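Local structure of penicillin-binding protein PbpB (6KGU) at residues D403-P408 and D430-S435; A275-I280 and Q440-M445; Q392-Y397 and R508-I513; L195-D200 and P409-A414; L149-S154 and G357-S362. The protein synthesises cross-linked peptidoglycan for the mycobacterial cell wall from lipid intermediates and is a penicillin-binding target of beta-lactam antibiotics such as aztreonam. All coordinates share one frame; numbering follows the deposited sequence.

Contact 1 of 5, residues D403-P408 and D430-S435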
# COMPACT_ATOMS: atom_id res chain seq x y z
N ASP A 403 -7.84 -3.12 14.60
CA ASP A 403 -8.69 -2.65 15.69
C ASP A 403 -8.24 -1.28 16.18
O ASP A 403 -8.31 -0.98 17.37
CB ASP A 403 -8.72 -3.66 16.85
CG ASP A 403 -9.82 -4.72 16.66
OD1 ASP A 403 -10.64 -4.55 15.73
OD2 ASP A 403 -9.85 -5.71 17.42
N GLY A 404 -7.79 -0.44 15.24
CA GLY A 404 -7.46 0.94 15.53
C GLY A 404 -6.01 1.20 15.86
O GLY A 404 -5.64 2.36 16.05
N VAL A 405 -5.17 0.17 15.93
CA VAL A 405 -3.78 0.35 16.33
C VAL A 405 -2.89 0.21 15.10
O VAL A 405 -2.74 -0.89 14.55
CB VAL A 405 -3.37 -0.65 17.43
CG1 VAL A 405 -1.90 -0.49 17.73
CG2 VAL A 405 -4.21 -0.42 18.68
N ARG A 406 -2.29 1.32 14.69
CA ARG A 406 -1.39 1.31 13.55
C ARG A 406 -0.05 0.74 13.97
O ARG A 406 0.52 1.15 15.00
CB ARG A 406 -1.21 2.71 13.00
CG ARG A 406 -0.45 2.77 11.67
CD ARG A 406 -0.63 4.13 11.02
NE ARG A 406 -0.04 5.23 11.77
CZ ARG A 406 1.26 5.54 11.77
NH1 ARG A 406 2.13 4.83 11.06
NH2 ARG A 406 1.69 6.58 12.47
N VAL A 407 0.46 -0.22 13.20
CA VAL A 407 1.78 -0.79 13.44
C VAL A 407 2.62 -0.48 12.20
O VAL A 407 2.37 -1.05 11.12
CB VAL A 407 1.71 -2.30 13.73
CG1 VAL A 407 3.12 -2.86 14.03
CG2 VAL A 407 0.76 -2.58 14.91
N PRO A 408 3.60 0.41 12.29
CA PRO A 408 4.41 0.78 11.12
C PRO A 408 4.96 -0.46 10.43
O PRO A 408 5.48 -1.37 11.09
CB PRO A 408 5.52 1.64 11.72
CG PRO A 408 4.88 2.25 12.96
CD PRO A 408 4.04 1.11 13.51
N ASP A 430 3.37 0.39 18.84
CA ASP A 430 1.97 0.63 18.54
C ASP A 430 1.65 2.12 18.48
O ASP A 430 2.23 2.93 19.21
CB ASP A 430 1.07 0.01 19.62
CG ASP A 430 0.95 -1.49 19.50
OD1 ASP A 430 1.46 -2.09 18.53
OD2 ASP A 430 0.30 -2.08 20.39
N ILE A 431 0.69 2.47 17.62
CA ILE A 431 0.14 3.82 17.56
C ILE A 431 -1.38 3.71 17.52
O ILE A 431 -1.95 3.30 16.49
CB ILE A 431 0.66 4.61 16.35
CG1 ILE A 431 2.19 4.60 16.33
CG2 ILE A 431 0.10 6.03 16.38
CD1 ILE A 431 2.78 4.97 15.02
N ARG A 432 -2.03 4.08 18.62
CA ARG A 432 -3.49 4.10 18.72
C ARG A 432 -4.03 5.26 17.90
O ARG A 432 -3.76 6.43 18.20
CB ARG A 432 -3.88 4.22 20.20
CG ARG A 432 -5.35 4.58 20.49
CD ARG A 432 -6.31 3.44 20.19
NE ARG A 432 -6.00 2.21 20.91
CZ ARG A 432 -6.59 1.05 20.65
NH1 ARG A 432 -7.52 0.97 19.69
NH2 ARG A 432 -6.24 -0.04 21.32
N VAL A 433 -4.77 4.95 16.83
CA VAL A 433 -5.38 5.96 15.96
C VAL A 433 -6.84 6.20 16.31
O VAL A 433 -7.28 7.34 16.44
CB VAL A 433 -5.24 5.54 14.48
CG1 VAL A 433 -5.88 6.59 13.57
CG2 VAL A 433 -3.77 5.29 14.10
N VAL A 434 -7.62 5.13 16.41
CA VAL A 434 -9.01 5.18 16.84
C VAL A 434 -9.24 3.98 17.74
O VAL A 434 -8.42 3.06 17.80
CB VAL A 434 -10.00 5.16 15.65
CG1 VAL A 434 -9.82 6.38 14.77
CG2 VAL A 434 -9.83 3.85 14.86
N SER A 435 -10.39 3.96 18.42
CA SER A 435 -10.69 2.84 19.30
C SER A 435 -10.97 1.58 18.48
O SER A 435 -11.22 1.63 17.27
CB SER A 435 -11.89 3.14 20.20
OG SER A 435 -13.12 3.14 19.47
O HOH W 1 -7.30 -2.58 20.13
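R432 folds back over V405 in the small two-stranded antiparallel sheet made by strands 405-406 and 431-432. Bends at chi2 (71°) and chi3 curl the arginine so that one face of its guanidinium meets CG2 of V405, which sits over the centre of the group, 3.4 Å from CZ of R432. A nearly straight bond from NH1 of R432 to O of V434 (3.0 Å) lies in the guanidinium plane and helps fix its rotation; NH1 reaches D403 O only weakly, and a water bound to NH2 also donates weakly to that carbonyl. V405 holds CG1 anti to the backbone N (chi1 176°) and rests this second methyl against the carboxylate of D430, 3.5 Å from CG.

R406 and I431 share the other face, lying side by side and pointing the same way. CD1 of I431 covers one face of the R406 guanidinium, 3.2 Å from NH2, and V433 CG2 stands near its edge. The backbones pair through R406 N to I431 O (2.7 Å) and I431 N to R406 O (2.9 Å), while G404 O takes V433 N at 2.8 Å.

Around this two-stranded sheet, R406 NE bonds to K347 O at the end of helix 338-347, R406 and V433 pack on helix 390-401, V434 touches helices 272-281 and 338-347, and S435 OG caps helix 436-445 through T438 N.

Contact 2 of 5, residues A275-I280 and Q440-M445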
# COMPACT_ATOMS: atom_id res chain seq x y z
N ALA A 275 -11.45 10.79 7.09
CA ALA A 275 -12.71 11.44 7.47
C ALA A 275 -13.66 10.44 8.11
O ALA A 275 -14.35 10.77 9.09
CB ALA A 275 -13.37 12.09 6.25
N ALA A 276 -13.76 9.23 7.55
CA ALA A 276 -14.68 8.24 8.09
C ALA A 276 -14.33 7.89 9.52
O ALA A 276 -15.20 7.80 10.39
CB ALA A 276 -14.67 6.97 7.23
N SER A 277 -13.03 7.67 9.78
CA SER A 277 -12.55 7.32 11.10
C SER A 277 -12.74 8.46 12.08
O SER A 277 -13.14 8.26 13.23
CB SER A 277 -11.07 6.93 11.02
OG SER A 277 -10.88 5.82 10.16
N ALA A 278 -12.45 9.68 11.64
CA ALA A 278 -12.58 10.83 12.54
C ALA A 278 -14.03 11.05 12.94
O ALA A 278 -14.34 11.22 14.13
CB ALA A 278 -11.98 12.07 11.89
N VAL A 279 -14.94 11.05 11.97
CA VAL A 279 -16.33 11.36 12.29
C VAL A 279 -16.93 10.30 13.20
O VAL A 279 -17.75 10.61 14.07
CB VAL A 279 -17.14 11.58 10.98
CG1 VAL A 279 -17.82 10.31 10.51
CG2 VAL A 279 -18.15 12.71 11.13
N ILE A 280 -16.53 9.03 13.06
CA ILE A 280 -17.04 7.99 13.96
C ILE A 280 -16.36 8.09 15.33
O ILE A 280 -17.03 8.02 16.37
CB ILE A 280 -16.84 6.59 13.34
CG1 ILE A 280 -17.64 6.43 12.05
CG2 ILE A 280 -17.18 5.49 14.37
CD1 ILE A 280 -19.16 6.51 12.24
N GLN A 440 -13.78 -1.24 14.08
CA GLN A 440 -14.73 -2.27 13.65
C GLN A 440 -15.89 -1.66 12.87
O GLN A 440 -16.35 -2.23 11.88
CB GLN A 440 -15.24 -3.06 14.86
CG GLN A 440 -14.17 -3.99 15.45
CD GLN A 440 -14.36 -4.25 16.93
OE1 GLN A 440 -15.44 -4.04 17.46
NE2 GLN A 440 -13.31 -4.70 17.59
N THR A 441 -16.35 -0.48 13.30
CA THR A 441 -17.44 0.19 12.62
C THR A 441 -17.02 0.68 11.23
O THR A 441 -17.78 0.55 10.26
CB THR A 441 -17.93 1.35 13.49
OG1 THR A 441 -18.58 0.82 14.65
CG2 THR A 441 -18.90 2.26 12.74
N VAL A 442 -15.80 1.21 11.10
CA VAL A 442 -15.35 1.68 9.79
C VAL A 442 -15.17 0.51 8.82
O VAL A 442 -15.56 0.60 7.65
CB VAL A 442 -14.06 2.51 9.95
CG1 VAL A 442 -13.44 2.79 8.58
CG2 VAL A 442 -14.34 3.83 10.71
N ARG A 443 -14.59 -0.60 9.29
CA ARG A 443 -14.47 -1.81 8.48
C ARG A 443 -15.82 -2.27 7.95
O ARG A 443 -15.95 -2.63 6.77
CB ARG A 443 -13.85 -2.96 9.29
CG ARG A 443 -12.40 -2.80 9.67
CD ARG A 443 -11.73 -4.14 9.98
NE ARG A 443 -12.38 -4.93 11.03
CZ ARG A 443 -12.02 -4.91 12.32
NH1 ARG A 443 -11.06 -4.10 12.73
NH2 ARG A 443 -12.63 -5.68 13.20
N GLN A 444 -16.84 -2.30 8.82
CA GLN A 444 -18.16 -2.72 8.38
C GLN A 444 -18.72 -1.75 7.34
O GLN A 444 -19.28 -2.18 6.33
CB GLN A 444 -19.11 -2.85 9.58
CG GLN A 444 -18.85 -4.09 10.43
CD GLN A 444 -19.04 -5.39 9.64
OE1 GLN A 444 -19.98 -5.53 8.86
NE2 GLN A 444 -18.14 -6.33 9.85
N MET A 445 -18.58 -0.44 7.59
CA MET A 445 -19.03 0.56 6.63
C MET A 445 -18.41 0.35 5.26
O MET A 445 -19.09 0.44 4.24
CB MET A 445 -18.70 1.97 7.13
CG MET A 445 -19.80 2.69 7.87
SD MET A 445 -19.57 4.49 7.90
CE MET A 445 -17.94 4.61 8.62
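I280 reaches from helix 272-281 across to T441 and M445 of helix 436-445, where the segment axes pass 9.9 Å apart at an angle of 133°. Its CB bond is directed at the facing helix, and the side chain divides there. The CG2 branch meets CG2 of T441 at 4.0 Å. The CG1 branch lies 3.9 Å from CE of M445 and 4.4 Å from CG2 of V442, so that isoleucine and methionine approach tip to tip. CD1 of I280 comes 4.3 Å from both M445 CE and T441 CG2.

One turn earlier, A276 brings its CB near the same methionine methyl, and its carbonyl O lies by V442 CG2. V442 pushes CG2 against S277, 3.9 Å from its CA. T441 turns OG1 back to its own helix (chi1 -69°), where it bonds to Q437 O, and thereby presents its methyl to I280; S277 OG is likewise taken up by I273 O.

No hydrogen bond crosses the interface. It is an apolar, methyl-lined seam in which both hydroxyls are satisfied within their own helices. Dispersion and hydrocarbon burial therefore join the helix that follows S269, the acyl-ester serine by similarity, to helix 436-445.

Contact 3 of 5, residues Q392-Y397 and R508-I513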
# COMPACT_ATOMS: atom_id res chain seq x y z
N GLN A 392 2.43 3.86 2.68
CA GLN A 392 1.69 4.69 3.63
C GLN A 392 0.18 4.48 3.49
O GLN A 392 -0.53 4.35 4.49
CB GLN A 392 2.02 6.17 3.39
CG GLN A 392 3.39 6.59 3.89
CD GLN A 392 3.69 8.03 3.56
OE1 GLN A 392 3.29 8.52 2.50
NE2 GLN A 392 4.39 8.72 4.46
N MET A 393 -0.32 4.50 2.26
CA MET A 393 -1.75 4.28 2.03
C MET A 393 -2.19 2.96 2.62
O MET A 393 -3.16 2.89 3.39
CB MET A 393 -2.04 4.32 0.52
CG MET A 393 -3.50 4.16 0.14
SD MET A 393 -3.70 3.97 -1.66
CE MET A 393 -3.82 2.18 -1.80
N THR A 394 -1.47 1.89 2.29
CA THR A 394 -1.78 0.57 2.83
C THR A 394 -1.65 0.55 4.35
O THR A 394 -2.42 -0.13 5.04
CB THR A 394 -0.86 -0.47 2.18
OG1 THR A 394 -0.93 -0.32 0.76
CG2 THR A 394 -1.29 -1.87 2.53
N GLY A 395 -0.68 1.29 4.90
CA GLY A 395 -0.51 1.31 6.34
C GLY A 395 -1.68 1.96 7.06
O GLY A 395 -2.01 1.57 8.19
N MET A 396 -2.33 2.93 6.42
CA MET A 396 -3.54 3.54 6.97
C MET A 396 -4.62 2.49 7.20
O MET A 396 -5.28 2.48 8.25
CB MET A 396 -4.09 4.62 6.04
CG MET A 396 -3.34 5.92 6.07
SD MET A 396 -4.45 7.30 5.73
CE MET A 396 -4.82 7.09 3.99
N TYR A 397 -4.85 1.64 6.20
CA TYR A 397 -5.90 0.64 6.31
C TYR A 397 -5.49 -0.46 7.28
O TYR A 397 -6.35 -1.10 7.90
CB TYR A 397 -6.25 0.10 4.92
CG TYR A 397 -7.09 1.10 4.15
CD1 TYR A 397 -6.54 2.30 3.70
CD2 TYR A 397 -8.45 0.86 3.90
CE1 TYR A 397 -7.32 3.25 3.01
CE2 TYR A 397 -9.23 1.79 3.22
CZ TYR A 397 -8.65 2.99 2.78
OH TYR A 397 -9.41 3.92 2.10
N ARG A 508 -7.07 -10.29 8.28
CA ARG A 508 -5.82 -11.02 8.11
C ARG A 508 -4.85 -10.34 7.16
O ARG A 508 -3.64 -10.38 7.38
CB ARG A 508 -6.11 -12.44 7.59
CG ARG A 508 -7.09 -13.26 8.42
CD ARG A 508 -7.62 -14.44 7.58
NE ARG A 508 -8.57 -15.29 8.30
CZ ARG A 508 -8.32 -16.53 8.69
NH1 ARG A 508 -7.15 -17.09 8.43
NH2 ARG A 508 -9.25 -17.23 9.33
N TYR A 509 -5.36 -9.74 6.08
CA TYR A 509 -4.54 -9.19 5.02
C TYR A 509 -5.03 -7.79 4.67
O TYR A 509 -6.24 -7.55 4.61
CB TYR A 509 -4.57 -10.05 3.77
CG TYR A 509 -4.05 -11.45 4.02
CD1 TYR A 509 -2.69 -11.68 4.22
CD2 TYR A 509 -4.91 -12.53 4.06
CE1 TYR A 509 -2.22 -12.96 4.45
CE2 TYR A 509 -4.44 -13.82 4.28
CZ TYR A 509 -3.10 -14.02 4.47
OH TYR A 509 -2.63 -15.30 4.69
N VAL A 510 -4.09 -6.89 4.44
CA VAL A 510 -4.39 -5.55 3.98
C VAL A 510 -3.71 -5.38 2.63
O VAL A 510 -2.52 -5.68 2.50
CB VAL A 510 -3.91 -4.49 5.00
CG1 VAL A 510 -4.43 -3.11 4.63
CG2 VAL A 510 -4.34 -4.89 6.41
N ILE A 511 -4.47 -4.95 1.63
CA ILE A 511 -4.00 -4.91 0.26
C ILE A 511 -4.15 -3.50 -0.28
O ILE A 511 -5.26 -2.96 -0.26
CB ILE A 511 -4.76 -5.91 -0.63
CG1 ILE A 511 -4.56 -7.34 -0.11
CG2 ILE A 511 -4.28 -5.76 -2.10
CD1 ILE A 511 -5.54 -8.34 -0.65
N GLY A 512 -3.06 -2.92 -0.77
CA GLY A 512 -3.09 -1.61 -1.43
C GLY A 512 -2.57 -1.71 -2.85
O GLY A 512 -1.56 -2.37 -3.10
N ILE A 513 -3.25 -1.03 -3.77
CA ILE A 513 -2.97 -1.12 -5.21
C ILE A 513 -2.99 0.28 -5.79
O ILE A 513 -3.83 1.11 -5.40
CB ILE A 513 -4.01 -2.01 -5.94
CG1 ILE A 513 -3.96 -3.46 -5.47
CG2 ILE A 513 -3.83 -1.97 -7.49
CD1 ILE A 513 -5.26 -4.19 -5.73
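M393 begins the contact by laying its terminal methyl over strand 509-516 at G512 and I513. A fully extended first torsion (chi1 -178°) carries the thioether toward the strand before a bend at chi3 brings CE within 3.9 Å of G512 CA and 3.8 Å of I513 O.

T394 follows and makes the closest approach. Its OG1 lies 3.3 Å from CA of G512; with no side chain on that residue, the backbones come together to 5.0 Å between the CA atoms of T394 and G512. The hydroxyl is buried but has a partner, L390 O one turn back in its own helix. The CG2 methyl slides past V510, 4.0 Å from its CG1, which also sits 3.6 Å from the T394 carbonyl O.

One turn on from M393, Y397 adds its CB at 3.7 Å from the same V510 CG1. Its ring then leads away from the strand, and OH bonds to the carbonyl O of V270, the residue next to S269, the acyl-ester serine by similarity. The tyrosine thus bridges the sheet and the active-site region.

The helical segment 392-397 runs roughly antiparallel to the strand segment 509-513, with 147° between their directions. Strand 509-516 lies inside the antiparallel sheet of the transpeptidase domain, paired with strands 220-227 and 493-502, and a classic bulge at R508 and Y509 opposite A502 marks its start. T394 also touches V224 and L226, whereas I511 and I513 point the other way, onto helix 531-544. M396 and Y397 connect the helix to helix 272-281.

Contact 4 of 5, residues L195-D200 and P409-A414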
# COMPACT_ATOMS: atom_id res chain seq x y z
N LEU A 195 13.62 -11.73 5.51
CA LEU A 195 12.59 -10.75 5.21
C LEU A 195 11.23 -11.21 5.74
O LEU A 195 11.00 -12.39 5.99
CB LEU A 195 12.49 -10.50 3.70
CG LEU A 195 13.82 -10.09 3.04
CD1 LEU A 195 13.66 -9.88 1.55
CD2 LEU A 195 14.36 -8.82 3.70
N THR A 196 10.32 -10.25 5.89
CA THR A 196 8.92 -10.58 6.17
C THR A 196 8.19 -11.14 4.95
O THR A 196 7.09 -11.68 5.12
CB THR A 196 8.18 -9.34 6.68
OG1 THR A 196 8.29 -8.28 5.71
CG2 THR A 196 8.78 -8.85 8.00
N LEU A 197 8.76 -10.99 3.75
CA LEU A 197 8.12 -11.47 2.53
C LEU A 197 7.81 -12.96 2.61
O LEU A 197 8.56 -13.75 3.18
CB LEU A 197 9.01 -11.23 1.30
CG LEU A 197 9.35 -9.79 0.88
CD1 LEU A 197 10.19 -9.78 -0.40
CD2 LEU A 197 8.07 -8.93 0.71
N ASP A 198 6.69 -13.33 2.00
CA ASP A 198 6.34 -14.71 1.73
C ASP A 198 6.47 -14.88 0.22
O ASP A 198 5.68 -14.31 -0.54
CB ASP A 198 4.94 -15.02 2.23
CG ASP A 198 4.50 -16.45 1.96
OD1 ASP A 198 4.74 -16.96 0.85
OD2 ASP A 198 3.91 -17.06 2.86
N ASN A 199 7.45 -15.69 -0.21
CA ASN A 199 7.76 -15.80 -1.63
C ASN A 199 6.58 -16.30 -2.44
O ASN A 199 6.41 -15.89 -3.59
CB ASN A 199 8.98 -16.70 -1.85
CG ASN A 199 10.29 -15.97 -1.58
OD1 ASN A 199 10.30 -14.77 -1.28
ND2 ASN A 199 11.40 -16.69 -1.69
N ASP A 200 5.73 -17.16 -1.87
CA ASP A 200 4.55 -17.62 -2.59
C ASP A 200 3.57 -16.48 -2.81
O ASP A 200 3.06 -16.29 -3.92
CB ASP A 200 3.87 -18.76 -1.82
CG ASP A 200 4.78 -19.96 -1.60
OD1 ASP A 200 5.67 -20.22 -2.45
OD2 ASP A 200 4.60 -20.65 -0.57
N PRO A 409 4.82 -0.55 9.11
CA PRO A 409 5.23 -1.77 8.41
C PRO A 409 6.73 -1.97 8.46
O PRO A 409 7.51 -1.01 8.48
CB PRO A 409 4.75 -1.53 6.97
CG PRO A 409 4.62 -0.06 6.86
CD PRO A 409 4.23 0.45 8.21
N ARG A 410 7.14 -3.24 8.45
CA ARG A 410 8.54 -3.62 8.46
C ARG A 410 8.73 -4.75 7.47
O ARG A 410 7.85 -5.61 7.31
CB ARG A 410 8.99 -4.09 9.87
CG ARG A 410 8.96 -3.01 10.95
CD ARG A 410 10.04 -2.00 10.69
NE ARG A 410 10.16 -0.95 11.71
CZ ARG A 410 9.59 0.25 11.64
NH1 ARG A 410 8.84 0.58 10.59
NH2 ARG A 410 9.79 1.14 12.61
N ILE A 411 9.89 -4.78 6.82
CA ILE A 411 10.20 -5.82 5.86
C ILE A 411 11.37 -6.69 6.29
O ILE A 411 11.55 -7.78 5.71
CB ILE A 411 10.45 -5.23 4.45
CG1 ILE A 411 10.33 -6.34 3.38
CG2 ILE A 411 11.82 -4.58 4.38
CD1 ILE A 411 9.93 -5.83 2.00
N ILE A 412 12.16 -6.26 7.27
CA ILE A 412 13.22 -7.08 7.85
C ILE A 412 12.62 -7.81 9.04
O ILE A 412 12.21 -7.17 10.02
CB ILE A 412 14.42 -6.25 8.28
CG1 ILE A 412 14.81 -5.21 7.23
CG2 ILE A 412 15.59 -7.18 8.59
CD1 ILE A 412 15.24 -5.82 5.93
N LYS A 413 12.55 -9.14 8.98
CA LYS A 413 12.03 -9.90 10.11
C LYS A 413 13.12 -10.21 11.14
O LYS A 413 12.87 -10.14 12.35
CB LYS A 413 11.38 -11.20 9.64
CG LYS A 413 10.53 -11.86 10.73
CD LYS A 413 9.46 -12.77 10.16
CE LYS A 413 8.60 -13.39 11.26
NZ LYS A 413 7.99 -12.38 12.16
N ALA A 414 14.32 -10.55 10.68
CA ALA A 414 15.37 -11.03 11.57
C ALA A 414 16.69 -11.08 10.80
O ALA A 414 16.72 -10.94 9.58
CB ALA A 414 15.03 -12.42 12.12
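T196 and I411 lie where strand 192-195 meets strand 412-416 in a mixed sheet, joined here by one antiparallel non-hydrogen-bonded bridge, L195 with I412. K413 and A414 both face V194 in a classic beta bulge. The sheet sets strand 192-195 and strand 412-416 of the transpeptidase domain beside strands 21-22, 28-36 and 122-127 of the dimerisation domain.

T196 takes the largest share of the contact. Its N donates to I411 O at 2.8 Å, a fairly straight bond (163°) that arrives from above the carbonyl plane. The same oxygen receives a CA-H contact from L195, whose CA is 3.2 Å away. CG2 of T196 rests 3.9 Å from CB of K413, whose amino end continues to a salt bridge with E232.

The CB bond of L195 points away from the opposing strand, yet its CD2 reaches CD1 of I412 at 3.8 Å. I411 is extended (chi1 -162°), which brings its CD1 within 3.8 Å of CD2 of L197; V233 of edge strand 233-238 in the transpeptidase sheet packs on both residues.

The threonine hydroxyl, set between its backbone N and carbonyl carbon (chi1 57°), bonds to V233 O and lies 3.1 Å from CA of I411.

Contact 5 of 5, residues L149-S154 and G357-S362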
# COMPACT_ATOMS: atom_id res chain seq x y z
N LEU A 149 22.37 -2.04 -5.58
CA LEU A 149 21.16 -1.29 -5.25
C LEU A 149 20.25 -2.20 -4.43
O LEU A 149 20.56 -3.37 -4.19
CB LEU A 149 20.47 -0.73 -6.50
CG LEU A 149 19.71 -1.70 -7.43
CD1 LEU A 149 18.99 -0.93 -8.54
CD2 LEU A 149 20.60 -2.76 -8.03
N GLY A 150 19.12 -1.65 -3.98
CA GLY A 150 18.21 -2.44 -3.18
C GLY A 150 18.80 -2.78 -1.81
O GLY A 150 19.75 -2.15 -1.34
N LEU A 151 18.22 -3.81 -1.19
CA LEU A 151 18.71 -4.25 0.11
C LEU A 151 20.15 -4.78 0.04
O LEU A 151 20.86 -4.77 1.05
CB LEU A 151 17.79 -5.33 0.69
CG LEU A 151 16.42 -4.90 1.20
CD1 LEU A 151 15.70 -6.07 1.82
CD2 LEU A 151 16.53 -3.75 2.21
N GLU A 152 20.58 -5.28 -1.13
CA GLU A 152 21.97 -5.71 -1.26
C GLU A 152 22.91 -4.56 -0.95
O GLU A 152 23.98 -4.75 -0.34
CB GLU A 152 22.25 -6.22 -2.68
CG GLU A 152 21.54 -7.50 -3.07
CD GLU A 152 22.29 -8.76 -2.66
OE1 GLU A 152 23.00 -8.75 -1.62
OE2 GLU A 152 22.17 -9.76 -3.39
N ASP A 153 22.53 -3.36 -1.35
CA ASP A 153 23.32 -2.17 -1.08
C ASP A 153 23.07 -1.64 0.33
O ASP A 153 24.02 -1.48 1.11
CB ASP A 153 23.00 -1.09 -2.12
CG ASP A 153 23.77 0.17 -1.90
OD1 ASP A 153 25.00 0.09 -1.74
OD2 ASP A 153 23.16 1.24 -1.91
N SER A 154 21.81 -1.38 0.68
CA SER A 154 21.51 -0.68 1.93
C SER A 154 21.84 -1.54 3.14
O SER A 154 22.14 -0.99 4.21
CB SER A 154 20.03 -0.26 1.98
OG SER A 154 19.17 -1.39 2.06
N GLY A 357 12.53 0.06 6.52
CA GLY A 357 13.80 -0.59 6.30
C GLY A 357 14.14 -0.82 4.84
O GLY A 357 14.81 -1.80 4.51
N LEU A 358 13.67 0.05 3.96
CA LEU A 358 13.96 -0.05 2.54
C LEU A 358 14.58 1.25 2.06
O LEU A 358 14.13 2.33 2.46
CB LEU A 358 12.68 -0.34 1.72
CG LEU A 358 12.08 -1.75 1.88
CD1 LEU A 358 10.66 -1.85 1.33
CD2 LEU A 358 12.99 -2.77 1.22
N PRO A 359 15.60 1.20 1.20
CA PRO A 359 16.23 2.44 0.73
C PRO A 359 15.29 3.24 -0.17
O PRO A 359 14.46 2.68 -0.89
CB PRO A 359 17.46 1.94 -0.05
CG PRO A 359 17.09 0.56 -0.50
CD PRO A 359 16.16 -0.01 0.55
N GLY A 360 15.44 4.56 -0.12
CA GLY A 360 14.70 5.45 -1.01
C GLY A 360 13.25 5.69 -0.64
O GLY A 360 12.48 6.15 -1.49
N GLU A 361 12.85 5.41 0.60
CA GLU A 361 11.47 5.63 1.00
C GLU A 361 11.15 7.12 1.03
O GLU A 361 11.87 7.90 1.65
CB GLU A 361 11.18 5.02 2.38
CG GLU A 361 9.67 5.20 2.74
CD GLU A 361 9.29 4.80 4.16
OE1 GLU A 361 10.18 4.62 5.01
OE2 GLU A 361 8.07 4.69 4.42
N SER A 362 10.06 7.52 0.37
CA SER A 362 9.61 8.91 0.45
C SER A 362 8.73 9.11 1.67
O SER A 362 8.05 8.18 2.14
CB SER A 362 8.84 9.30 -0.82
OG SER A 362 8.18 10.53 -0.65
O HOH W 2 17.78 -0.93 4.43
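L151 and P359 meet where helix 150-154 of the dimerisation domain packs on a type II beta turn running from L358 to E361 in the transpeptidase domain. P359 and G360 occupy the corners of the turn, and the glycine has the positive phi (78°) that its third position requires. The contact is small and partly buried: L151 and L358 lie inside, P359 and S154 at the surface.

Apolar contacts come first. CD2 of L151 meets CD2 of L358 at 3.8 Å and the ring of P359 at its CD, 4.1 Å away, so that this one methyl lies against both residues. L358 and L151 also share V137 of helix 135-138 as a neighbour, and L358 rests further on I411. S154 adds its CB, 3.9 Å from CG of P359.

Contacts between carbon and oxygen form a second group. The carbonyl O of G357 lies 3.5 Å from L151 CD2, and that of G150 is 3.9 Å from P359 CG. The G150 oxygen also accepts the helical bond from S154 N. On the far side of this short helix, E152 forms salt bridges with R18 and R126, which tie it to its own part of the fold.

Polar bonding across the interface is indirect. S154 turns OG between its backbone N and carbonyl carbon (chi1 67°), 3.6 Å from CD of P359; a water lies 2.8 Å from that S154 OG and donates to G357 O at 3.1 Å.

Contacts 2 and 3 are buried and held by side-chain packing without a hydrogen bond across them; contact 3 lies deepest, its centre about 5 Å from that of the chain. Contacts 1 and 4 are partly buried and pair backbones, contact 1 adding arginine faces and contact 4 a threonine and branched aliphatics. Contact 5, the smallest, has half its touching residues exposed, and a water makes its one polar link. R443 of helix 436-445 forms a salt bridge with D403 of contact 1, while segment 403-408 follows helix 390-401 of contact 3 and runs directly into 409-414. Contacts 4 and 5 touch through L195, L151, I411 and L358; contact 5 joins the dimerisation and transpeptidase domains.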